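PDB 4TQJ: lectin 2 from Agrocybe aegerita, which binds sugars, recognising N-acetylglucosamine at the non-reducing end of glycans, and is built as a beta-propeller. Local coordinates for residues Leu169-Arg174 against Phe216-Gly221; Lys158-Asp163 against Phe196-Asn201; Gly221-Lys224 against Pro229-Val232; Leu185-Phe190 against Gly204-Ala209; Trp252-Leu255 against Val261-Gln264. The protein carries 1 engineered substitution. All coordinates share one frame; numbering follows the deposited sequence.

Contact 1: residues Leu169-Arg174 against Phe216-Gly221; sequences LDRHLR and FCIDAG
R171 and I218 bring the two backbones nearest each other, their CA atoms 6.4 Å apart, where a bend just before strand 173-177 faces a type I turn running from C217 to A220. No direct hydrogen bond joins the two segments. A water sits between them instead, 2.9 Å from R171 O and 3.0 Å from I218 N, whose N-H it accepts. In the side chains, I218 holds CG1 anti to its own N (chi1 -174°), and this sends I218 CD1 out to one face of the R171 guanidinium, 3.5 Å from R171 NH1. The arginine chain crosses the isoleucine at about a right angle and is folded at chi3 (56°), which lays the flat group over the methyl. In a beta-propeller this is a seam between blades: 173-177 is the first strand of one blade, while 216-221 belongs to the linker that leaves that blade for the next, beginning with strand 230-233. At its edge the guanidinium meets D219, with R171 NH2 3.5 Å from D219 OD2 in a long salt bridge; the carboxylate plane is turned 61° from the guanidinium plane. The stronger partner of R171 is D192, which also accepts a hydrogen bond from H172 NE2 and so ties both residues to one carboxylate. R171 CB lies over the centre of the H172 ring, 3.4 Å above its plane.

Contact 2: residues Lys158-Asp163 against Phe196-Asn201; sequences KDFGYD and FISRNN
This is an interblade contact of the propeller: F160, in the linker leaving the blade that ends with strand 154-157, pushes its ring against F196 and S198 on strand 195-198 of the following blade. F160 has a positive phi of 65° and forms a G1 beta bulge with G161. The backbones stay well apart, with F160 CA 9.4 Å from F196 CA, and it is the length of the aromatic side chain that closes the distance. The ring arrives edge first. F160 CE2 comes 3.3 Å from S198 OG, which lies in the ring plane, and F160 CZ is 4.0 Å from F196 CB. The F196 ring itself leads off, leaving only its CB methylene in the contact. S198 OG is hydrogen-bonded to A207 O, so its polar need is met there and not by the ring. D159 braces the linker: D159 OD1 accepts F160 N at 2.8 Å, on the anti side of the carboxylate and 29° out of its plane, with a bent N-H...O angle of 140°. D159 CG lies 4.3 Å above one face of the F160 ring, offset toward the rim. The F160 carbonyl O accepts R174 NH1, and the ring also packs on I187. One blade further on, F216 meets W252 and A254 at the corresponding place; an aromatic ring set between successive blades, found here twice, is consistent with the repeats of a beta-propeller.

Contact 3: residues Gly221-Lys224 against Pro229-Val232; sequences GGWK and PRFV
W223 and R230, both buried, carry a partly buried contact between the linker and the strand it leads into: 221-224 runs toward 230-233, the first strand of a propeller blade, and the side chains fold back on each other over the short turn between. The arginine passes obliquely across the benzo side of the indole, with R230 CD 3.6 Å from W223 CE3. Further out, W223 CB sits over the centre of the guanidinium, 3.6 Å above its plane. Ring and guanidinium planes are 42° apart, so this is a methylene covering the charged group and not a stack on the indole. Bends at chi2 (142°) and chi3 (-77°) turn the arginine head back toward the linker. There a water lies in the guanidinium plane, 2.9 Å from R230 NH2 and 2.7 Å from W223 O, linking the head to the linker backbone. In the propeller the head thus works at the joint where one blade hands over to the next: R230 NH1 donates to F216 O and NE to H228 O, while its CD packs on F190 and its head on L173, both of the preceding blade. A buried positive charge held by carbonyl oxygens and water would probably gain some stabilisation from their dipoles. The five-membered ring of W223 is held by NE1 donating to N215 OD1, and the indole also meets the ring of F216.

Contact 4: residues Leu185-Phe190 against Gly204-Ala209; sequences LDIVGF and GTFAPA
I187 and F206 face each other across a gap that no backbone hydrogen bond spans, their CA atoms 8.1 Å apart, one on strand 186-190 and the other in the extended loop ahead of strand 210-213. The contact is therefore made by side chains, and chiefly by one aliphatic tip over one ring. I187 CD1 stands above the middle of the F206 ring, 4.0 Å from its centroid and 11° off the ring normal, a CH-pi contact with the methyl squarely over the face. It gets there because the isoleucine is extended at chi2 (172°), which carries CD1 outward from the strand; I187 CG1 follows behind and rests 3.8 Å from F206 CE1. F206 has its CG beside the backbone N (chi1 -66°), which turns the ring inward toward the sheet, and the two side chains cross at about a right angle. The ring edge meets a backbone group: L185 O lies near the ring plane, 3.7 Å from F206 CE1. That carbonyl is also bonded by N200 ND2, so its main polar need is met by the asparagine and the aromatic C-H only borders it. The contact is buried and, apart from that oxygen, greasy, on the face of the blade turned to the preceding linker. Strand 195-198 lies between strands 186-190 and 210-213 in the sheet, and 204-209 is the loop leading into the latter. I187 pairs with S198 through the backbone and packs on L176 of strand 173-177, while F206 covers it where the loop leads on to strand 210-213.

Contact 5: residues Trp252-Leu255 against Val261-Gln264; sequences WVAL and VFGQ
F262 carries its CG beside the backbone N (chi1 -66°) with the ring plane turned about square to the CA-CB-CG plane (chi2 -92°), and this swings the ring edge against A254. There A254 O lies in the ring plane, 3.5 Å from F262 CD1. A254 CB is 4.4 Å from F262 CB. The backbones approach more closely still: G263 N donates to L255 O at 3.0 Å, with a fairly straight N-H...O angle of 162°. The same oxygen also takes a CA-H...O contact from F262 CA at 3.4 Å, so two neighbouring hydrogens of one chain converge on a single carbonyl. Beyond that point the direct pairing gives way. A water steps in, accepting from L255 N at 2.8 Å and donating to Q264 O at 2.7 Å. A254 CB touches G263 O, 3.6 Å away. All this belongs to a beta-hairpin connection at the outer side of a propeller blade, between strand 251-254 and strand 266-269, where regular pairing resumes with V253 bonded to K266. V253 O and Q264 O face each other as two acceptors and cannot bond directly; the water gives that end its link. The chemistry implies a hairpin end held by a few polar links, with A254 CB against F262 CB as the apolar part, and the ring packing on V212 and I213 of the preceding blade.

Overall arrangement
Contacts 2 and 4 are the buried pair. They meet within blade 173-213 and its border with the blade before, centres about 5 Å apart, and rest on phenylalanine rings. Contacts 1 and 3, with centres about 6 Å apart and sharing G221, gather at the linker between blades 173-213 and 230-269. Both are partly buried and arginine-centred, and each carries a bridging water, but contact 1 sets a carboxylate against the arginine, contact 3 backbone carbonyls and a water. Contact 5, a hairpin with one direct backbone bond, lies further out on the next blade, with exposed residues. F216 joins contacts 1 and 5, and contacts 1 and 2 also touch.

Contact 1: residues Leu169-Arg174 against Phe216-Gly221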
# COMPACT_ATOMS: atom_id res chain seq x y z
N LEU A 169 2.87 -19.29 -30.81
CA LEU A 169 1.98 -19.29 -29.67
C LEU A 169 1.15 -20.56 -29.56
O LEU A 169 0.73 -20.92 -28.46
CB LEU A 169 1.08 -18.06 -29.70
CG LEU A 169 1.92 -16.80 -29.47
CD1 LEU A 169 1.19 -15.58 -29.99
CD2 LEU A 169 2.25 -16.68 -27.98
N ASP A 170 0.94 -21.27 -30.67
CA ASP A 170 0.23 -22.54 -30.60
C ASP A 170 1.12 -23.76 -30.30
O ASP A 170 0.62 -24.88 -30.18
CB ASP A 170 -0.65 -22.77 -31.85
CG ASP A 170 0.15 -22.98 -33.13
OD1 ASP A 170 1.39 -22.80 -33.13
OD2 ASP A 170 -0.47 -23.32 -34.16
N ARG A 171 2.42 -23.54 -30.14
CA ARG A 171 3.35 -24.64 -29.94
C ARG A 171 4.29 -24.49 -28.74
O ARG A 171 4.66 -25.48 -28.12
CB ARG A 171 4.17 -24.86 -31.22
CG ARG A 171 3.34 -25.34 -32.41
CD ARG A 171 4.15 -25.50 -33.70
NE ARG A 171 5.28 -26.40 -33.53
CZ ARG A 171 5.21 -27.73 -33.58
NH1 ARG A 171 4.05 -28.34 -33.78
NH2 ARG A 171 6.31 -28.46 -33.42
N HIS A 172 4.64 -23.25 -28.42
CA HIS A 172 5.76 -22.95 -27.52
C HIS A 172 5.37 -21.96 -26.43
O HIS A 172 4.34 -21.28 -26.54
CB HIS A 172 6.91 -22.38 -28.35
CG HIS A 172 7.21 -23.17 -29.59
ND1 HIS A 172 7.22 -22.61 -30.85
CD2 HIS A 172 7.44 -24.49 -29.76
CE1 HIS A 172 7.48 -23.55 -31.74
NE2 HIS A 172 7.62 -24.70 -31.11
N LEU A 173 6.19 -21.88 -25.39
CA LEU A 173 5.97 -20.96 -24.28
C LEU A 173 7.21 -20.13 -24.03
O LEU A 173 8.33 -20.63 -24.07
CB LEU A 173 5.64 -21.74 -23.00
CG LEU A 173 4.38 -22.62 -23.08
CD1 LEU A 173 4.38 -23.61 -21.94
CD2 LEU A 173 3.12 -21.75 -23.06
N ARG A 174 7.02 -18.84 -23.75
CA ARG A 174 8.15 -17.98 -23.47
C ARG A 174 7.87 -17.16 -22.22
O ARG A 174 6.94 -16.36 -22.20
CB ARG A 174 8.47 -17.09 -24.67
CG ARG A 174 9.23 -17.85 -25.80
CD ARG A 174 9.10 -17.13 -27.14
NE ARG A 174 7.72 -17.19 -27.62
CZ ARG A 174 7.27 -16.61 -28.73
NH1 ARG A 174 8.08 -15.89 -29.50
NH2 ARG A 174 5.99 -16.73 -29.06
N PHE A 216 9.05 -31.32 -21.39
CA PHE A 216 8.11 -30.20 -21.29
C PHE A 216 7.84 -29.50 -22.62
O PHE A 216 7.39 -28.36 -22.65
CB PHE A 216 8.59 -29.17 -20.25
CG PHE A 216 8.70 -29.71 -18.85
CD1 PHE A 216 7.56 -30.06 -18.14
CD2 PHE A 216 9.93 -29.85 -18.24
CE1 PHE A 216 7.66 -30.55 -16.84
CE2 PHE A 216 10.04 -30.34 -16.95
CZ PHE A 216 8.91 -30.70 -16.25
N CYS A 217 8.10 -30.18 -23.74
CA CYS A 217 7.94 -29.55 -25.04
C CYS A 217 7.05 -30.36 -25.98
O CYS A 217 6.84 -31.56 -25.80
CB CYS A 217 9.30 -29.31 -25.70
SG CYS A 217 10.31 -28.11 -24.85
N ILE A 218 6.55 -29.69 -27.00
CA ILE A 218 5.60 -30.32 -27.91
C ILE A 218 6.19 -31.58 -28.57
O ILE A 218 5.49 -32.57 -28.77
CB ILE A 218 5.07 -29.30 -28.94
CG1 ILE A 218 3.96 -29.92 -29.79
CG2 ILE A 218 6.22 -28.71 -29.76
CD1 ILE A 218 3.11 -28.88 -30.47
N ASP A 219 7.48 -31.55 -28.88
CA ASP A 219 8.14 -32.69 -29.50
C ASP A 219 9.21 -33.31 -28.61
O ASP A 219 10.15 -33.95 -29.10
CB ASP A 219 8.71 -32.32 -30.88
CG ASP A 219 7.65 -32.25 -31.93
OD1 ASP A 219 6.58 -32.86 -31.71
OD2 ASP A 219 7.85 -31.58 -32.96
N ALA A 220 9.05 -33.11 -27.31
CA ALA A 220 9.81 -33.83 -26.30
C ALA A 220 8.90 -34.07 -25.10
O ALA A 220 8.80 -33.23 -24.21
CB ALA A 220 11.04 -33.04 -25.87
N GLY A 221 8.22 -35.20 -25.11
CA GLY A 221 7.31 -35.54 -24.03
C GLY A 221 5.86 -35.28 -24.39
O GLY A 221 4.96 -35.55 -23.58
O HOH W 1 6.67 -26.77 -26.41

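Contact 2: residues Lys158-Asp163 against Phe196-Asn201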
# COMPACT_ATOMS: atom_id res chain seq x y z
N LYS A 158 18.83 -12.54 -30.95
CA LYS A 158 18.22 -13.05 -32.17
C LYS A 158 17.73 -14.49 -32.02
O LYS A 158 18.26 -15.42 -32.64
CB LYS A 158 19.20 -12.94 -33.34
CG LYS A 158 19.62 -11.49 -33.67
CD LYS A 158 20.33 -11.41 -35.02
CE LYS A 158 20.70 -9.97 -35.38
NZ LYS A 158 21.45 -9.89 -36.67
N ASP A 159 16.70 -14.65 -31.19
CA ASP A 159 16.17 -15.96 -30.87
C ASP A 159 14.84 -15.74 -30.15
O ASP A 159 14.55 -14.62 -29.73
CB ASP A 159 17.13 -16.70 -29.95
CG ASP A 159 17.03 -18.21 -30.10
OD1 ASP A 159 16.02 -18.72 -30.65
OD2 ASP A 159 17.98 -18.89 -29.65
N PHE A 160 14.05 -16.80 -30.01
CA PHE A 160 12.74 -16.71 -29.36
C PHE A 160 11.74 -15.83 -30.12
O PHE A 160 10.79 -15.33 -29.53
CB PHE A 160 12.88 -16.19 -27.92
CG PHE A 160 13.78 -17.03 -27.06
CD1 PHE A 160 13.37 -18.29 -26.64
CD2 PHE A 160 15.02 -16.56 -26.67
CE1 PHE A 160 14.20 -19.08 -25.85
CE2 PHE A 160 15.86 -17.34 -25.89
CZ PHE A 160 15.45 -18.60 -25.48
N GLY A 161 11.95 -15.64 -31.42
CA GLY A 161 11.06 -14.80 -32.20
C GLY A 161 10.24 -15.60 -33.20
O GLY A 161 10.60 -16.72 -33.56
N TYR A 162 9.12 -15.03 -33.63
CA TYR A 162 8.29 -15.66 -34.64
C TYR A 162 9.17 -16.05 -35.84
O TYR A 162 9.01 -17.14 -36.41
CB TYR A 162 7.17 -14.71 -35.07
CG TYR A 162 6.15 -15.38 -35.92
CD1 TYR A 162 5.00 -15.91 -35.36
CD2 TYR A 162 6.34 -15.51 -37.29
CE1 TYR A 162 4.05 -16.54 -36.14
CE2 TYR A 162 5.40 -16.15 -38.08
CZ TYR A 162 4.26 -16.66 -37.50
OH TYR A 162 3.32 -17.30 -38.28
N ASP A 163 10.10 -15.17 -36.20
CA ASP A 163 11.02 -15.43 -37.30
C ASP A 163 12.46 -15.55 -36.78
O ASP A 163 13.40 -15.06 -37.42
CB ASP A 163 10.91 -14.30 -38.34
CG ASP A 163 11.42 -14.71 -39.71
OD1 ASP A 163 11.25 -15.90 -40.08
OD2 ASP A 163 11.97 -13.85 -40.42
N PHE A 196 14.78 -23.98 -23.29
CA PHE A 196 16.00 -23.20 -23.47
C PHE A 196 16.02 -22.10 -22.43
O PHE A 196 14.97 -21.59 -22.04
CB PHE A 196 16.04 -22.51 -24.86
CG PHE A 196 16.17 -23.46 -26.03
CD1 PHE A 196 17.43 -23.90 -26.44
CD2 PHE A 196 15.05 -23.87 -26.75
CE1 PHE A 196 17.56 -24.76 -27.54
CE2 PHE A 196 15.18 -24.73 -27.84
CZ PHE A 196 16.44 -25.17 -28.24
N ILE A 197 17.21 -21.71 -21.99
CA ILE A 197 17.38 -20.54 -21.15
C ILE A 197 18.33 -19.57 -21.84
O ILE A 197 19.31 -19.99 -22.45
CB ILE A 197 18.02 -20.89 -19.79
CG1 ILE A 197 17.20 -21.95 -19.06
CG2 ILE A 197 18.19 -19.63 -18.93
CD1 ILE A 197 15.84 -21.49 -18.64
N SER A 198 18.03 -18.27 -21.77
CA SER A 198 19.01 -17.24 -22.07
C SER A 198 19.24 -16.43 -20.82
O SER A 198 18.32 -15.74 -20.35
CB SER A 198 18.54 -16.31 -23.18
OG SER A 198 18.76 -16.91 -24.43
N ARG A 199 20.45 -16.50 -20.29
CA ARG A 199 20.78 -15.87 -19.02
C ARG A 199 20.79 -14.37 -19.18
O ARG A 199 21.38 -13.84 -20.12
CB ARG A 199 22.16 -16.32 -18.54
CG ARG A 199 22.47 -17.77 -18.82
CD ARG A 199 23.95 -18.09 -18.61
NE ARG A 199 24.28 -18.21 -17.20
CZ ARG A 199 24.09 -19.32 -16.49
NH1 ARG A 199 23.58 -20.40 -17.07
NH2 ARG A 199 24.41 -19.34 -15.20
N ASN A 200 20.15 -13.69 -18.25
CA ASN A 200 20.25 -12.25 -18.13
C ASN A 200 21.58 -11.93 -17.47
O ASN A 200 21.81 -12.32 -16.33
CB ASN A 200 19.09 -11.73 -17.29
CG ASN A 200 19.06 -10.22 -17.19
OD1 ASN A 200 20.10 -9.56 -17.20
ND2 ASN A 200 17.87 -9.68 -17.08
N ASN A 201 22.46 -11.25 -18.19
CA ASN A 201 23.79 -10.98 -17.66
C ASN A 201 23.81 -9.97 -16.52
O ASN A 201 24.71 -9.99 -15.68
CB ASN A 201 24.76 -10.58 -18.77
CG ASN A 201 25.13 -11.76 -19.65
OD1 ASN A 201 25.46 -12.83 -19.15
ND2 ASN A 201 25.05 -11.58 -20.96

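Contact 3: residues Gly221-Lys224 against Pro229-Val232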
# COMPACT_ATOMS: atom_id res chain seq x y z
N GLY A 221 8.22 -35.20 -25.11
CA GLY A 221 7.31 -35.54 -24.03
C GLY A 221 5.86 -35.28 -24.39
O GLY A 221 4.96 -35.55 -23.58
N GLY A 222 5.64 -34.77 -25.60
CA GLY A 222 4.29 -34.57 -26.11
C GLY A 222 3.47 -33.50 -25.39
O GLY A 222 2.25 -33.57 -25.32
N TRP A 223 4.15 -32.48 -24.85
CA TRP A 223 3.48 -31.40 -24.12
C TRP A 223 2.74 -30.44 -25.06
O TRP A 223 3.38 -29.76 -25.86
CB TRP A 223 4.52 -30.64 -23.28
CG TRP A 223 5.07 -31.50 -22.18
CD1 TRP A 223 6.03 -32.47 -22.29
CD2 TRP A 223 4.64 -31.50 -20.81
NE1 TRP A 223 6.24 -33.07 -21.06
CE2 TRP A 223 5.39 -32.50 -20.14
CE3 TRP A 223 3.70 -30.76 -20.09
CZ2 TRP A 223 5.24 -32.76 -18.77
CZ3 TRP A 223 3.54 -31.03 -18.73
CH2 TRP A 223 4.30 -32.02 -18.09
N LYS A 224 1.41 -30.36 -24.97
CA LYS A 224 0.66 -29.48 -25.86
C LYS A 224 0.12 -28.21 -25.20
O LYS A 224 -0.31 -28.23 -24.03
CB LYS A 224 -0.50 -30.22 -26.53
CG LYS A 224 -0.11 -31.50 -27.27
CD LYS A 224 -1.38 -32.09 -27.85
CE LYS A 224 -1.22 -33.55 -28.25
NZ LYS A 224 -2.54 -34.15 -28.65
N PRO A 229 -0.62 -27.47 -19.27
CA PRO A 229 -0.06 -26.21 -18.77
C PRO A 229 1.32 -26.39 -18.14
O PRO A 229 1.55 -27.39 -17.46
CB PRO A 229 -1.08 -25.75 -17.71
CG PRO A 229 -1.91 -26.97 -17.40
CD PRO A 229 -1.94 -27.76 -18.67
N ARG A 230 2.23 -25.45 -18.39
CA ARG A 230 3.55 -25.47 -17.78
C ARG A 230 3.84 -24.14 -17.09
O ARG A 230 3.43 -23.08 -17.56
CB ARG A 230 4.63 -25.76 -18.82
CG ARG A 230 4.75 -27.25 -19.16
CD ARG A 230 5.04 -27.44 -20.65
NE ARG A 230 3.83 -27.25 -21.45
CZ ARG A 230 3.82 -27.03 -22.76
NH1 ARG A 230 4.96 -26.96 -23.45
NH2 ARG A 230 2.66 -26.86 -23.40
N PHE A 231 4.59 -24.22 -16.00
CA PHE A 231 4.86 -23.07 -15.16
C PHE A 231 6.32 -22.99 -14.74
O PHE A 231 7.01 -24.01 -14.65
CB PHE A 231 4.02 -23.15 -13.88
CG PHE A 231 2.58 -23.47 -14.12
CD1 PHE A 231 1.65 -22.45 -14.26
CD2 PHE A 231 2.15 -24.78 -14.18
CE1 PHE A 231 0.31 -22.73 -14.47
CE2 PHE A 231 0.80 -25.08 -14.39
CZ PHE A 231 -0.12 -24.04 -14.53
N VAL A 232 6.77 -21.78 -14.43
CA VAL A 232 8.05 -21.62 -13.76
C VAL A 232 7.80 -20.99 -12.40
O VAL A 232 7.02 -20.05 -12.28
CB VAL A 232 9.04 -20.78 -14.58
CG1 VAL A 232 9.50 -21.58 -15.79
CG2 VAL A 232 8.39 -19.48 -15.02
O HOH W 2 3.29 -27.07 -26.24

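Contact 4: residues Leu185-Phe190 against Gly204-Ala209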
# COMPACT_ATOMS: atom_id res chain seq x y z
N LEU A 185 15.95 -11.32 -14.16
CA LEU A 185 15.02 -12.17 -14.92
C LEU A 185 15.65 -12.75 -16.19
O LEU A 185 16.08 -12.00 -17.06
CB LEU A 185 13.78 -11.37 -15.30
CG LEU A 185 12.86 -10.98 -14.14
CD1 LEU A 185 11.76 -10.08 -14.64
CD2 LEU A 185 12.29 -12.22 -13.47
N ASP A 186 15.66 -14.07 -16.30
CA ASP A 186 16.17 -14.72 -17.50
C ASP A 186 15.04 -15.06 -18.46
O ASP A 186 13.87 -14.93 -18.10
CB ASP A 186 16.93 -15.98 -17.12
CG ASP A 186 17.89 -15.74 -15.98
OD1 ASP A 186 18.72 -14.82 -16.12
OD2 ASP A 186 17.78 -16.44 -14.95
N ILE A 187 15.39 -15.46 -19.68
CA ILE A 187 14.41 -15.92 -20.65
C ILE A 187 14.31 -17.44 -20.57
O ILE A 187 15.31 -18.15 -20.65
CB ILE A 187 14.79 -15.51 -22.09
CG1 ILE A 187 14.71 -13.98 -22.26
CG2 ILE A 187 13.88 -16.23 -23.10
CD1 ILE A 187 15.25 -13.45 -23.60
N VAL A 188 13.09 -17.93 -20.38
CA VAL A 188 12.84 -19.36 -20.36
C VAL A 188 11.90 -19.70 -21.50
O VAL A 188 10.75 -19.26 -21.49
CB VAL A 188 12.17 -19.78 -19.05
CG1 VAL A 188 11.89 -21.27 -19.08
CG2 VAL A 188 13.05 -19.40 -17.85
N GLY A 189 12.37 -20.49 -22.45
CA GLY A 189 11.56 -20.85 -23.60
C GLY A 189 11.34 -22.34 -23.78
O GLY A 189 12.30 -23.11 -23.82
N PHE A 190 10.07 -22.75 -23.87
CA PHE A 190 9.73 -24.15 -24.11
C PHE A 190 9.57 -24.31 -25.61
O PHE A 190 8.53 -23.97 -26.16
CB PHE A 190 8.42 -24.52 -23.40
CG PHE A 190 8.50 -24.46 -21.90
CD1 PHE A 190 8.45 -25.63 -21.13
CD2 PHE A 190 8.63 -23.24 -21.24
CE1 PHE A 190 8.52 -25.57 -19.76
CE2 PHE A 190 8.71 -23.17 -19.86
CZ PHE A 190 8.66 -24.34 -19.11
N GLY A 204 21.69 -5.52 -19.22
CA GLY A 204 20.86 -5.28 -20.38
C GLY A 204 21.20 -6.19 -21.55
O GLY A 204 20.75 -5.95 -22.67
N THR A 205 21.99 -7.24 -21.29
CA THR A 205 22.25 -8.26 -22.31
C THR A 205 21.84 -9.68 -21.88
O THR A 205 21.82 -10.02 -20.70
CB THR A 205 23.73 -8.27 -22.79
OG1 THR A 205 24.57 -8.86 -21.79
CG2 THR A 205 24.21 -6.86 -23.09
N PHE A 206 21.53 -10.51 -22.88
CA PHE A 206 21.20 -11.91 -22.65
C PHE A 206 22.19 -12.79 -23.39
O PHE A 206 22.51 -12.53 -24.55
CB PHE A 206 19.79 -12.23 -23.17
CG PHE A 206 18.69 -11.54 -22.41
CD1 PHE A 206 18.15 -12.11 -21.28
CD2 PHE A 206 18.18 -10.33 -22.86
CE1 PHE A 206 17.13 -11.50 -20.59
CE2 PHE A 206 17.15 -9.71 -22.18
CZ PHE A 206 16.63 -10.29 -21.03
N ALA A 207 22.67 -13.83 -22.72
CA ALA A 207 23.53 -14.82 -23.36
C ALA A 207 22.77 -15.61 -24.43
O ALA A 207 21.54 -15.62 -24.44
CB ALA A 207 24.09 -15.77 -22.32
N PRO A 208 23.51 -16.25 -25.34
CA PRO A 208 22.86 -17.12 -26.32
C PRO A 208 22.05 -18.24 -25.65
O PRO A 208 22.45 -18.73 -24.58
CB PRO A 208 24.05 -17.69 -27.10
CG PRO A 208 25.05 -16.57 -27.07
CD PRO A 208 24.92 -16.00 -25.68
N ALA A 209 20.94 -18.62 -26.25
CA ALA A 209 20.09 -19.66 -25.70
C ALA A 209 20.83 -20.98 -25.59
O ALA A 209 21.64 -21.34 -26.44
CB ALA A 209 18.83 -19.83 -26.52

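Contact 5: residues Trp252-Leu255 against Val261-Gln264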
# COMPACT_ATOMS: atom_id res chain seq x y z
N TRP A 252 4.60 -33.18 -13.41
CA TRP A 252 6.01 -33.49 -13.56
C TRP A 252 6.85 -32.26 -13.21
O TRP A 252 6.52 -31.16 -13.65
CB TRP A 252 6.27 -33.83 -15.02
CG TRP A 252 5.67 -35.14 -15.43
CD1 TRP A 252 4.42 -35.35 -15.94
CD2 TRP A 252 6.31 -36.42 -15.37
NE1 TRP A 252 4.24 -36.70 -16.19
CE2 TRP A 252 5.39 -37.37 -15.85
CE3 TRP A 252 7.58 -36.84 -14.96
CZ2 TRP A 252 5.70 -38.73 -15.93
CZ3 TRP A 252 7.88 -38.21 -15.02
CH2 TRP A 252 6.95 -39.13 -15.52
N VAL A 253 7.91 -32.43 -12.43
CA VAL A 253 8.83 -31.33 -12.21
C VAL A 253 10.30 -31.66 -12.45
O VAL A 253 10.73 -32.82 -12.34
CB VAL A 253 8.65 -30.59 -10.84
CG1 VAL A 253 7.31 -30.89 -10.19
CG2 VAL A 253 9.80 -30.87 -9.91
N ALA A 254 11.05 -30.63 -12.80
CA ALA A 254 12.50 -30.70 -12.87
C ALA A 254 13.03 -29.53 -12.04
O ALA A 254 12.71 -28.36 -12.29
CB ALA A 254 12.97 -30.59 -14.29
N LEU A 255 13.86 -29.86 -11.05
CA LEU A 255 14.32 -28.86 -10.10
C LEU A 255 15.62 -28.16 -10.55
O LEU A 255 16.55 -28.80 -11.07
CB LEU A 255 14.48 -29.46 -8.71
CG LEU A 255 13.25 -30.10 -8.04
CD1 LEU A 255 13.69 -30.82 -6.78
CD2 LEU A 255 12.17 -29.05 -7.72
N VAL A 261 20.83 -25.07 -13.78
CA VAL A 261 20.97 -26.45 -14.21
C VAL A 261 19.82 -27.29 -13.65
O VAL A 261 19.61 -27.32 -12.43
CB VAL A 261 22.31 -27.07 -13.72
CG1 VAL A 261 22.44 -28.51 -14.23
CG2 VAL A 261 23.50 -26.22 -14.18
N PHE A 262 19.12 -28.01 -14.53
CA PHE A 262 17.94 -28.79 -14.12
C PHE A 262 18.16 -30.29 -14.00
O PHE A 262 18.84 -30.90 -14.83
CB PHE A 262 16.75 -28.48 -15.04
CG PHE A 262 16.27 -27.07 -14.92
CD1 PHE A 262 15.25 -26.75 -14.04
CD2 PHE A 262 16.88 -26.05 -15.63
CE1 PHE A 262 14.82 -25.44 -13.90
CE2 PHE A 262 16.46 -24.73 -15.50
CZ PHE A 262 15.43 -24.43 -14.63
N GLY A 263 17.58 -30.87 -12.95
CA GLY A 263 17.65 -32.29 -12.68
C GLY A 263 16.63 -33.11 -13.46
O GLY A 263 15.93 -32.59 -14.32
N GLN A 264 16.57 -34.40 -13.17
CA GLN A 264 15.68 -35.28 -13.92
C GLN A 264 14.21 -34.91 -13.71
O GLN A 264 13.82 -34.37 -12.68
CB GLN A 264 15.93 -36.75 -13.57
CG GLN A 264 15.78 -37.07 -12.10
CD GLN A 264 16.01 -38.55 -11.80
OE1 GLN A 264 16.89 -38.90 -11.00
NE2 GLN A 264 15.20 -39.42 -12.42
O HOH W 3 14.42 -32.58 -10.72